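Local coordinates for protein DNA photolyase (Agrobacterium tumefaciens, PDB 4U63) that probably repairs cyclobutane pyrimidine dimers in ultraviolet-damaged DNA with light, using a flavin (FAD) cofactor and a methenyltetrahydrofolate antenna, at residues W337-V347 / V364-L372; L354-R365 / W386-A394. One frame throughout, in Å; residues are numbered along the deposited sequence.

Interaction 1: residues W337-V347 / V364-L372. With FAD (flavin-adenine dinucleotide), chain C.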
# COMPACT_ATOMS: atom_id res chain seq x y z
N TRP A 337 -4.61 -17.19 -13.32
CA TRP A 337 -3.64 -16.41 -12.57
C TRP A 337 -4.24 -15.87 -11.25
O TRP A 337 -3.67 -16.09 -10.17
CB TRP A 337 -3.08 -15.28 -13.46
CG TRP A 337 -2.08 -14.37 -12.80
CD1 TRP A 337 -0.74 -14.61 -12.63
CD2 TRP A 337 -2.33 -13.07 -12.25
NE1 TRP A 337 -0.15 -13.55 -11.99
CE2 TRP A 337 -1.10 -12.59 -11.75
CE3 TRP A 337 -3.47 -12.27 -12.13
CZ2 TRP A 337 -0.98 -11.34 -11.13
CZ3 TRP A 337 -3.35 -11.03 -11.51
CH2 TRP A 337 -2.12 -10.58 -11.02
N THR A 338 -5.39 -15.21 -11.33
CA THR A 338 -6.02 -14.63 -10.13
C THR A 338 -6.33 -15.68 -9.06
O THR A 338 -6.29 -15.39 -7.88
CB THR A 338 -7.33 -13.84 -10.42
OG1 THR A 338 -8.34 -14.73 -10.95
CG2 THR A 338 -7.08 -12.67 -11.39
N ARG A 339 -6.63 -16.90 -9.50
CA ARG A 339 -6.97 -18.01 -8.60
C ARG A 339 -5.78 -18.82 -8.10
O ARG A 339 -5.96 -19.74 -7.29
CB ARG A 339 -7.92 -18.95 -9.33
CG ARG A 339 -9.25 -18.33 -9.67
CD ARG A 339 -9.95 -19.14 -10.74
NE ARG A 339 -11.27 -18.58 -11.04
CZ ARG A 339 -12.02 -18.91 -12.08
NH1 ARG A 339 -11.60 -19.82 -12.97
NH2 ARG A 339 -13.20 -18.33 -12.25
N GLY A 340 -4.58 -18.51 -8.58
CA GLY A 340 -3.42 -19.32 -8.28
C GLY A 340 -3.58 -20.74 -8.80
O GLY A 340 -3.33 -21.70 -8.06
N MET A 341 -4.01 -20.86 -10.06
CA MET A 341 -4.13 -22.15 -10.74
C MET A 341 -3.33 -22.17 -12.05
O MET A 341 -3.80 -22.66 -13.07
CB MET A 341 -5.60 -22.47 -11.00
CG MET A 341 -6.44 -22.65 -9.74
SD MET A 341 -6.03 -24.14 -8.81
CE MET A 341 -6.54 -25.40 -9.97
N THR A 342 -2.11 -21.64 -12.00
CA THR A 342 -1.23 -21.59 -13.16
C THR A 342 -0.45 -22.89 -13.37
O THR A 342 0.05 -23.13 -14.47
CB THR A 342 -0.23 -20.44 -13.04
OG1 THR A 342 0.69 -20.70 -11.96
CG2 THR A 342 -0.96 -19.12 -12.79
N GLY A 343 -0.32 -23.71 -12.33
CA GLY A 343 0.50 -24.92 -12.38
C GLY A 343 1.98 -24.67 -12.09
O GLY A 343 2.78 -25.61 -12.15
N TYR A 344 2.33 -23.41 -11.81
CA TYR A 344 3.67 -23.01 -11.36
C TYR A 344 3.56 -22.74 -9.87
O TYR A 344 3.01 -21.71 -9.46
CB TYR A 344 4.14 -21.76 -12.13
CG TYR A 344 4.52 -22.07 -13.55
CD1 TYR A 344 3.55 -22.13 -14.56
CD2 TYR A 344 5.85 -22.31 -13.90
CE1 TYR A 344 3.89 -22.42 -15.87
CE2 TYR A 344 6.20 -22.61 -15.21
CZ TYR A 344 5.22 -22.66 -16.20
OH TYR A 344 5.59 -22.95 -17.49
N PRO A 345 4.06 -23.66 -9.02
CA PRO A 345 3.80 -23.55 -7.57
C PRO A 345 4.12 -22.22 -6.91
O PRO A 345 3.34 -21.75 -6.11
CB PRO A 345 4.64 -24.68 -6.99
CG PRO A 345 4.58 -25.72 -8.06
CD PRO A 345 4.72 -24.94 -9.34
N ILE A 346 5.26 -21.61 -7.23
CA ILE A 346 5.63 -20.34 -6.58
C ILE A 346 4.63 -19.23 -6.92
O ILE A 346 4.29 -18.41 -6.07
CB ILE A 346 7.10 -19.94 -6.88
CG1 ILE A 346 7.54 -18.75 -6.02
CG2 ILE A 346 7.33 -19.62 -8.35
CD1 ILE A 346 7.57 -19.03 -4.54
N VAL A 347 4.16 -19.22 -8.17
CA VAL A 347 3.17 -18.24 -8.62
C VAL A 347 1.86 -18.50 -7.89
O VAL A 347 1.26 -17.58 -7.33
CB VAL A 347 2.96 -18.33 -10.15
CG1 VAL A 347 1.80 -17.45 -10.61
CG2 VAL A 347 4.25 -17.94 -10.87
N VAL A 364 7.68 -12.41 -4.33
CA VAL A 364 6.65 -13.16 -5.02
C VAL A 364 5.75 -12.21 -5.83
O VAL A 364 5.26 -12.60 -6.91
CB VAL A 364 5.88 -14.09 -4.04
CG1 VAL A 364 4.91 -14.95 -4.80
CG2 VAL A 364 6.86 -14.98 -3.27
N ARG A 365 5.54 -10.97 -5.35
CA ARG A 365 4.83 -9.97 -6.18
C ARG A 365 5.54 -9.78 -7.52
O ARG A 365 4.89 -9.74 -8.57
CB ARG A 365 4.69 -8.62 -5.49
CG ARG A 365 3.83 -8.63 -4.25
CD ARG A 365 3.42 -7.24 -3.80
NE ARG A 365 3.09 -7.25 -2.38
CZ ARG A 365 2.43 -6.30 -1.71
NH1 ARG A 365 1.96 -5.20 -2.31
NH2 ARG A 365 2.23 -6.46 -0.41
N MET A 366 6.87 -9.67 -7.49
CA MET A 366 7.64 -9.52 -8.72
C MET A 366 7.47 -10.75 -9.63
O MET A 366 7.29 -10.63 -10.83
CB MET A 366 9.12 -9.29 -8.42
CG MET A 366 9.43 -8.02 -7.66
SD MET A 366 11.17 -7.92 -7.19
CE MET A 366 11.91 -7.66 -8.79
N ILE A 367 7.52 -11.94 -9.03
CA ILE A 367 7.38 -13.19 -9.78
C ILE A 367 6.00 -13.32 -10.41
O ILE A 367 5.90 -13.67 -11.59
CB ILE A 367 7.70 -14.43 -8.91
CG1 ILE A 367 9.19 -14.42 -8.51
CG2 ILE A 367 7.38 -15.72 -9.65
CD1 ILE A 367 9.52 -15.35 -7.36
N VAL A 368 4.93 -13.04 -9.65
CA VAL A 368 3.58 -13.21 -10.20
C VAL A 368 3.26 -12.15 -11.26
O VAL A 368 2.56 -12.43 -12.23
CB VAL A 368 2.47 -13.25 -9.11
CG1 VAL A 368 2.75 -14.33 -8.09
CG2 VAL A 368 2.24 -11.89 -8.46
N ALA A 369 3.78 -10.95 -11.06
CA ALA A 369 3.59 -9.85 -12.01
C ALA A 369 4.28 -10.19 -13.32
O ALA A 369 3.69 -10.07 -14.39
CB ALA A 369 4.12 -8.54 -11.43
N SER A 370 5.52 -10.64 -13.25
CA SER A 370 6.25 -11.06 -14.43
C SER A 370 5.55 -12.24 -15.13
O SER A 370 5.47 -12.28 -16.36
CB SER A 370 7.70 -11.42 -14.08
OG SER A 370 8.42 -11.70 -15.26
N PHE A 371 5.03 -13.19 -14.36
CA PHE A 371 4.33 -14.31 -14.96
C PHE A 371 3.12 -13.84 -15.80
O PHE A 371 2.90 -14.32 -16.92
CB PHE A 371 3.87 -15.31 -13.92
CG PHE A 371 3.38 -16.59 -14.52
CD1 PHE A 371 4.28 -17.59 -14.86
CD2 PHE A 371 2.03 -16.80 -14.77
CE1 PHE A 371 3.85 -18.77 -15.42
CE2 PHE A 371 1.59 -17.99 -15.33
CZ PHE A 371 2.50 -18.98 -15.66
N LEU A 372 2.35 -12.90 -15.26
CA LEU A 372 1.19 -12.36 -15.97
C LEU A 372 1.58 -11.65 -17.27
O LEU A 372 1.02 -11.92 -18.33
CB LEU A 372 0.43 -11.39 -15.07
CG LEU A 372 -0.85 -10.80 -15.65
CD1 LEU A 372 -1.88 -11.91 -15.87
CD2 LEU A 372 -1.41 -9.72 -14.74
PA FAD C . 9.22 -4.14 4.26
O1A FAD C . 10.24 -4.99 3.57
O2A FAD C . 9.10 -4.23 5.74
O5B FAD C . 9.47 -2.63 3.76
C5B FAD C . 9.10 -1.50 4.55
C4B FAD C . 8.21 -0.53 3.77
O4B FAD C . 8.88 -0.04 2.62
C3B FAD C . 6.94 -1.16 3.26
O3B FAD C . 5.94 -1.27 4.28
C2B FAD C . 6.57 -0.23 2.12
O2B FAD C . 5.90 0.94 2.60
C1B FAD C . 7.92 0.17 1.57
N9A FAD C . 8.36 -0.64 0.41
C8A FAD C . 9.10 -1.76 0.45
N7A FAD C . 9.35 -2.23 -0.78
C5A FAD C . 8.78 -1.38 -1.66
C6A FAD C . 8.66 -1.31 -3.12
N6A FAD C . 9.24 -2.25 -3.89
N1A FAD C . 7.97 -0.27 -3.64
C2A FAD C . 7.38 0.67 -2.86
N3A FAD C . 7.46 0.65 -1.51
C4A FAD C . 8.12 -0.33 -0.88
N1 FAD C . 3.67 -1.71 -1.87
C2 FAD C . 2.66 -1.01 -1.32
O2 FAD C . 2.89 -0.42 -0.24
N3 FAD C . 1.44 -0.94 -1.90
C4 FAD C . 1.16 -1.56 -3.08
O4 FAD C . 0.03 -1.47 -3.62
C4X FAD C . 2.22 -2.35 -3.73
N5 FAD C . 2.04 -3.03 -4.90
C5X FAD C . 3.06 -3.73 -5.47
C6 FAD C . 2.88 -4.40 -6.68
C7 FAD C . 3.92 -5.13 -7.27
C7M FAD C . 3.71 -5.86 -8.57
C8 FAD C . 5.24 -5.20 -6.60
C8M FAD C . 6.40 -5.97 -7.19
C9 FAD C . 5.42 -4.54 -5.41
C9A FAD C . 4.40 -3.80 -4.81
N10 FAD C . 4.60 -3.13 -3.57
C10 FAD C . 3.53 -2.39 -3.02
C1' FAD C . 5.90 -3.09 -2.89
C2' FAD C . 6.24 -4.14 -1.85
O2' FAD C . 6.06 -5.44 -2.41
C3' FAD C . 5.43 -3.96 -0.58
O3' FAD C . 5.57 -2.64 -0.06
C4' FAD C . 5.92 -4.98 0.46
O4' FAD C . 5.58 -6.29 0.03
C5' FAD C . 5.28 -4.68 1.80
O5' FAD C . 5.70 -5.60 2.81
P FAD C . 6.43 -5.03 4.13
O1P FAD C . 6.68 -6.17 5.05
O2P FAD C . 5.64 -3.89 4.71
O3P FAD C . 7.81 -4.47 3.52
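Trp337 and Leu372 make the tight end of this contact. The indole carries CG anti to its backbone N (chi1 179°), which turns one face onto the leucine. Leu372 CD2 sits almost straight above the six-membered ring, 3.8 Å from its centroid, a CH-pi contact. Leu372 CD1 lies over the same face nearer the five-membered ring. At the indole edge, Trp337 NE1 donates to Val368 O at 2.9 Å. The bond is bent, 140° at the hydrogen, and the donor stands above the carbonyl plane. Leu372 N reaches the same oxygen from the opposite face of that plane.

Phe371 fills the middle. Its edge meets Trp337 CD1. Thr342 and Phe371 approach from opposite directions, with Thr342 CG2 3.8 Å from Phe371 CE2. Phe371 CE1 lies over the tyrosine face, 3.5 Å from Tyr344 CD1. The ring pair is oblique, with planes at 55°. Tyr344 OH bonds to Val478 O, and Thr342 OG1 to Asp348.

The Ile346 and Val347 side chains pack more loosely on Ile367 and Val368. Ile346 CG2 and Ile367 CG2 are 4.1 Å apart, as are Val347 CG1 and Val368 CG1. Met366, on another side of the helix, is partly exposed and has its CG 3.7 Å from FAD C8M.

Gly340 ends helix 331-338 in a Schellman motif. Before helix 345-357, Thr342 OG1 accepts from Tyr344 N in an ST turn. Helix 362-375 packs on the end of helix 331-338, the start of helix 345-357 and the loop between them, and its other side lines the flavin pocket of the photolyase FAD-binding domain.

Interaction 2: residues L354-R365 / W386-A394; sequences LWQHGTMHNRVR and WFRDTLVDA. With FAD (flavin-adenine dinucleotide), chain C.
The flavin pocket of the photolyase FAD-binding domain and the antenna folate site meet in this contact. Leu354, Trp355, Gly358 and Thr390 belong to the folate pocket. Arg365, Phe387, Leu391 and Asp393 belong to the flavin pocket.

On the folate side, Trp355 and Trp386 meet rim to rim with planes only 10° apart, and Trp355 CZ3 comes 3.5 Å from Trp386 CH2. With chi1 at 176° the Leu354 chain runs out opposite its own N, pointing CD2 at the last turn of helix 380-390 and CD1 at Leu391. Leu354 CD2 touches Thr390 OG1 and Phe387 CE1, while Leu354 CD1 lies 3.6 Å from Leu391 CD2. Thr390 OG1 itself bonds back to Trp386 O. Val392 N donates to Gly358 O in the carbonyl plane at 2.9 Å, joining the two loops.

On the flavin side, the Arg365 guanidinium is held flat. NE and NH2 both bond Met360 O, side-on. NH1 and NH2 take the Asp393 carboxylate end-on, and OD1 and OD2 each accept on the syn lone pair, with Arg365 NH2 2.8 Å from Asp393 OD2. Ser261 also bonds that oxygen. Leu391 CD2 covers one guanidinium face and the FAD ribityl oxygens O2' and O4' lie over the other. Phe387 turns its edge to FAD C6. Asp393 O accepts from FAD N3 at 2.8 Å, and Asn362 OD1 accepts from FAD O2' at 2.6 Å.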
# COMPACT_ATOMS: atom_id res chain seq x y z
N LEU A 354 -2.17 -13.97 -1.30
CA LEU A 354 -2.89 -12.73 -1.52
C LEU A 354 -4.39 -12.89 -1.23
O LEU A 354 -4.98 -12.08 -0.50
CB LEU A 354 -2.68 -12.27 -2.97
CG LEU A 354 -3.41 -11.04 -3.48
CD1 LEU A 354 -3.13 -9.81 -2.62
CD2 LEU A 354 -3.02 -10.78 -4.93
N TRP A 355 -4.99 -13.93 -1.78
CA TRP A 355 -6.41 -14.18 -1.56
C TRP A 355 -6.73 -14.41 -0.08
O TRP A 355 -7.74 -13.90 0.42
CB TRP A 355 -6.87 -15.39 -2.37
CG TRP A 355 -8.34 -15.53 -2.48
CD1 TRP A 355 -9.11 -16.53 -1.96
CD2 TRP A 355 -9.23 -14.65 -3.16
NE1 TRP A 355 -10.42 -16.32 -2.27
CE2 TRP A 355 -10.53 -15.17 -3.01
CE3 TRP A 355 -9.06 -13.46 -3.89
CZ2 TRP A 355 -11.65 -14.55 -3.56
CZ3 TRP A 355 -10.19 -12.84 -4.44
CH2 TRP A 355 -11.46 -13.39 -4.27
N GLN A 356 -5.86 -15.13 0.63
CA GLN A 356 -6.11 -15.50 2.03
C GLN A 356 -5.84 -14.39 3.03
O GLN A 356 -6.61 -14.20 3.97
CB GLN A 356 -5.27 -16.72 2.42
CG GLN A 356 -5.66 -17.30 3.77
CD GLN A 356 -4.78 -18.46 4.20
OE1 GLN A 356 -3.86 -18.86 3.49
NE2 GLN A 356 -5.07 -19.01 5.38
N HIS A 357 -4.73 -13.67 2.84
CA HIS A 357 -4.24 -12.70 3.83
C HIS A 357 -4.22 -11.23 3.39
O HIS A 357 -3.88 -10.35 4.18
CB HIS A 357 -2.83 -13.10 4.26
CG HIS A 357 -2.78 -14.39 5.02
ND1 HIS A 357 -1.74 -15.29 4.89
CD2 HIS A 357 -3.64 -14.94 5.91
CE1 HIS A 357 -1.95 -16.32 5.68
NE2 HIS A 357 -3.10 -16.14 6.30
N GLY A 358 -4.58 -10.96 2.14
CA GLY A 358 -4.61 -9.59 1.65
C GLY A 358 -3.25 -8.97 1.43
O GLY A 358 -3.12 -7.75 1.38
N THR A 359 -2.22 -9.81 1.30
CA THR A 359 -0.87 -9.33 1.05
C THR A 359 -0.07 -10.42 0.36
O THR A 359 -0.49 -11.56 0.28
CB THR A 359 -0.18 -8.88 2.35
OG1 THR A 359 1.00 -8.14 2.04
CG2 THR A 359 0.17 -10.08 3.25
N MET A 360 1.11 -10.05 -0.12
CA MET A 360 1.99 -10.99 -0.77
C MET A 360 3.42 -10.56 -0.53
O MET A 360 3.73 -9.36 -0.55
CB MET A 360 1.69 -11.07 -2.27
CG MET A 360 2.37 -12.23 -3.00
SD MET A 360 2.22 -12.18 -4.79
CE MET A 360 0.45 -11.93 -4.98
N HIS A 361 4.30 -11.53 -0.31
CA HIS A 361 5.73 -11.23 -0.15
C HIS A 361 6.25 -10.49 -1.39
O HIS A 361 5.89 -10.86 -2.51
CB HIS A 361 6.51 -12.52 0.06
CG HIS A 361 7.94 -12.30 0.43
ND1 HIS A 361 8.92 -12.14 -0.52
CD2 HIS A 361 8.55 -12.20 1.63
CE1 HIS A 361 10.08 -11.96 0.08
NE2 HIS A 361 9.89 -12.00 1.39
N ASN A 362 7.09 -9.47 -1.21
CA ASN A 362 7.53 -8.64 -2.35
C ASN A 362 8.21 -9.41 -3.48
O ASN A 362 7.95 -9.15 -4.67
CB ASN A 362 8.48 -7.52 -1.92
CG ASN A 362 8.98 -6.71 -3.12
OD1 ASN A 362 8.22 -5.93 -3.71
ND2 ASN A 362 10.24 -6.91 -3.51
N ARG A 363 9.10 -10.33 -3.14
CA ARG A 363 9.75 -11.17 -4.15
C ARG A 363 8.71 -11.90 -4.99
O ARG A 363 8.82 -11.98 -6.21
CB ARG A 363 10.73 -12.15 -3.52
CG ARG A 363 11.37 -13.15 -4.48
CD ARG A 363 12.05 -12.50 -5.68
NE ARG A 363 13.15 -11.63 -5.30
CZ ARG A 363 13.98 -11.04 -6.17
NH1 ARG A 363 13.83 -11.22 -7.48
NH2 ARG A 363 14.96 -10.26 -5.72
N VAL A 364 7.68 -12.41 -4.33
CA VAL A 364 6.65 -13.16 -5.02
C VAL A 364 5.75 -12.21 -5.83
O VAL A 364 5.26 -12.60 -6.91
CB VAL A 364 5.88 -14.09 -4.04
CG1 VAL A 364 4.91 -14.95 -4.80
CG2 VAL A 364 6.86 -14.98 -3.27
N ARG A 365 5.54 -10.97 -5.35
CA ARG A 365 4.83 -9.97 -6.18
C ARG A 365 5.54 -9.78 -7.52
O ARG A 365 4.89 -9.74 -8.57
CB ARG A 365 4.69 -8.62 -5.49
CG ARG A 365 3.83 -8.63 -4.25
CD ARG A 365 3.42 -7.24 -3.80
NE ARG A 365 3.09 -7.25 -2.38
CZ ARG A 365 2.43 -6.30 -1.71
NH1 ARG A 365 1.96 -5.20 -2.31
NH2 ARG A 365 2.23 -6.46 -0.41
N TRP A 386 -6.27 -6.04 -10.29
CA TRP A 386 -6.50 -7.18 -9.39
C TRP A 386 -5.87 -6.89 -8.03
O TRP A 386 -6.50 -7.08 -6.99
CB TRP A 386 -5.94 -8.48 -9.96
CG TRP A 386 -6.15 -9.65 -9.02
CD1 TRP A 386 -5.21 -10.27 -8.24
CD2 TRP A 386 -7.39 -10.31 -8.75
NE1 TRP A 386 -5.79 -11.27 -7.50
CE2 TRP A 386 -7.13 -11.32 -7.79
CE3 TRP A 386 -8.70 -10.15 -9.21
CZ2 TRP A 386 -8.13 -12.17 -7.30
CZ3 TRP A 386 -9.70 -11.00 -8.72
CH2 TRP A 386 -9.40 -11.99 -7.78
N PHE A 387 -4.62 -6.41 -8.04
CA PHE A 387 -3.92 -6.04 -6.81
C PHE A 387 -4.66 -4.94 -6.05
O PHE A 387 -4.74 -4.96 -4.84
CB PHE A 387 -2.49 -5.59 -7.11
CG PHE A 387 -1.47 -6.71 -7.17
CD1 PHE A 387 -1.83 -8.02 -7.51
CD2 PHE A 387 -0.14 -6.45 -6.90
CE1 PHE A 387 -0.88 -9.03 -7.57
CE2 PHE A 387 0.81 -7.46 -6.95
CZ PHE A 387 0.45 -8.75 -7.29
N ARG A 388 -5.19 -3.96 -6.78
CA ARG A 388 -5.98 -2.88 -6.18
C ARG A 388 -7.16 -3.40 -5.36
O ARG A 388 -7.51 -2.80 -4.35
CB ARG A 388 -6.50 -1.91 -7.25
CG ARG A 388 -5.81 -0.56 -7.25
CD ARG A 388 -6.11 0.26 -8.51
NE ARG A 388 -7.50 0.11 -8.97
CZ ARG A 388 -7.90 0.22 -10.25
NH1 ARG A 388 -7.03 0.49 -11.23
NH2 ARG A 388 -9.19 0.06 -10.54
N ASP A 389 -7.78 -4.49 -5.82
CA ASP A 389 -8.95 -5.05 -5.15
C ASP A 389 -8.61 -6.00 -4.00
O ASP A 389 -9.47 -6.24 -3.13
CB ASP A 389 -9.84 -5.80 -6.16
CG ASP A 389 -11.26 -6.05 -5.62
OD1 ASP A 389 -11.87 -5.16 -4.99
OD2 ASP A 389 -11.78 -7.16 -5.84
N THR A 390 -7.38 -6.52 -3.99
CA THR A 390 -7.03 -7.63 -3.08
C THR A 390 -5.96 -7.32 -2.03
O THR A 390 -5.85 -8.05 -1.05
CB THR A 390 -6.57 -8.85 -3.88
OG1 THR A 390 -5.53 -8.47 -4.79
CG2 THR A 390 -7.74 -9.44 -4.67
N LEU A 391 -5.19 -6.26 -2.24
CA LEU A 391 -4.17 -5.84 -1.28
C LEU A 391 -4.73 -4.91 -0.22
O LEU A 391 -5.31 -3.89 -0.55
CB LEU A 391 -3.03 -5.09 -1.97
CG LEU A 391 -2.08 -5.88 -2.89
CD1 LEU A 391 -1.20 -4.91 -3.68
CD2 LEU A 391 -1.23 -6.85 -2.08
N VAL A 392 -4.53 -5.25 1.05
CA VAL A 392 -4.81 -4.29 2.12
C VAL A 392 -3.90 -3.05 2.01
O VAL A 392 -4.29 -1.97 2.45
CB VAL A 392 -4.76 -4.89 3.55
CG1 VAL A 392 -5.94 -5.86 3.75
CG2 VAL A 392 -3.43 -5.57 3.86
N ASP A 393 -2.71 -3.21 1.42
CA ASP A 393 -1.75 -2.10 1.26
C ASP A 393 -1.81 -1.39 -0.08
O ASP A 393 -0.92 -0.56 -0.37
CB ASP A 393 -0.29 -2.54 1.59
CG ASP A 393 0.32 -3.52 0.56
OD1 ASP A 393 -0.16 -3.64 -0.59
OD2 ASP A 393 1.30 -4.18 0.93
N ALA A 394 -2.84 -1.67 -0.89
CA ALA A 394 -2.94 -1.06 -2.21
C ALA A 394 -2.66 0.43 -2.14
O ALA A 394 -3.32 1.17 -1.38
CB ALA A 394 -4.31 -1.31 -2.82
PA FAD C . 9.22 -4.14 4.26
O1A FAD C . 10.24 -4.99 3.57
O2A FAD C . 9.10 -4.23 5.74
O5B FAD C . 9.47 -2.63 3.76
C5B FAD C . 9.10 -1.50 4.55
C4B FAD C . 8.21 -0.53 3.77
O4B FAD C . 8.88 -0.04 2.62
C3B FAD C . 6.94 -1.16 3.26
O3B FAD C . 5.94 -1.27 4.28
C2B FAD C . 6.57 -0.23 2.12
O2B FAD C . 5.90 0.94 2.60
C1B FAD C . 7.92 0.17 1.57
N9A FAD C . 8.36 -0.64 0.41
C8A FAD C . 9.10 -1.76 0.45
N7A FAD C . 9.35 -2.23 -0.78
C5A FAD C . 8.78 -1.38 -1.66
C6A FAD C . 8.66 -1.31 -3.12
N6A FAD C . 9.24 -2.25 -3.89
N1A FAD C . 7.97 -0.27 -3.64
C2A FAD C . 7.38 0.67 -2.86
N3A FAD C . 7.46 0.65 -1.51
C4A FAD C . 8.12 -0.33 -0.88
N1 FAD C . 3.67 -1.71 -1.87
C2 FAD C . 2.66 -1.01 -1.32
O2 FAD C . 2.89 -0.42 -0.24
N3 FAD C . 1.44 -0.94 -1.90
C4 FAD C . 1.16 -1.56 -3.08
O4 FAD C . 0.03 -1.47 -3.62
C4X FAD C . 2.22 -2.35 -3.73
N5 FAD C . 2.04 -3.03 -4.90
C5X FAD C . 3.06 -3.73 -5.47
C6 FAD C . 2.88 -4.40 -6.68
C7 FAD C . 3.92 -5.13 -7.27
C7M FAD C . 3.71 -5.86 -8.57
C8 FAD C . 5.24 -5.20 -6.60
C8M FAD C . 6.40 -5.97 -7.19
C9 FAD C . 5.42 -4.54 -5.41
C9A FAD C . 4.40 -3.80 -4.81
N10 FAD C . 4.60 -3.13 -3.57
C10 FAD C . 3.53 -2.39 -3.02
C1' FAD C . 5.90 -3.09 -2.89
C2' FAD C . 6.24 -4.14 -1.85
O2' FAD C . 6.06 -5.44 -2.41
C3' FAD C . 5.43 -3.96 -0.58
O3' FAD C . 5.57 -2.64 -0.06
C4' FAD C . 5.92 -4.98 0.46
O4' FAD C . 5.58 -6.29 0.03
C5' FAD C . 5.28 -4.68 1.80
O5' FAD C . 5.70 -5.60 2.81
P FAD C . 6.43 -5.03 4.13
O1P FAD C . 6.68 -6.17 5.05
O2P FAD C . 5.64 -3.89 4.71
O3P FAD C . 7.81 -4.47 3.52

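Overall arrangement
Interactions 1 and 2 lie side by side in one FAD-binding domain, with centres about 12 Å apart. Both use helices 345-357 and 362-375, and they share Val364 and Arg365. They touch directly: Thr338 CG2 is 3.6 Å from Trp386 CD2, and Val368 CG2 is 3.7 Å from Met360 SD. Trp337 CZ3 also meets Trp386 CD1 at 3.8 Å. Interaction 2 lines both cofactor sites; its Trp355 side chain and the bound folate have their nearest atoms about 3 Å apart. Interaction 1 lies farther from the folate, with the nearest atoms of the Trp337 side chain and that folate about 12 Å apart. Both reach the flavin, interaction 1 through helix 362-375.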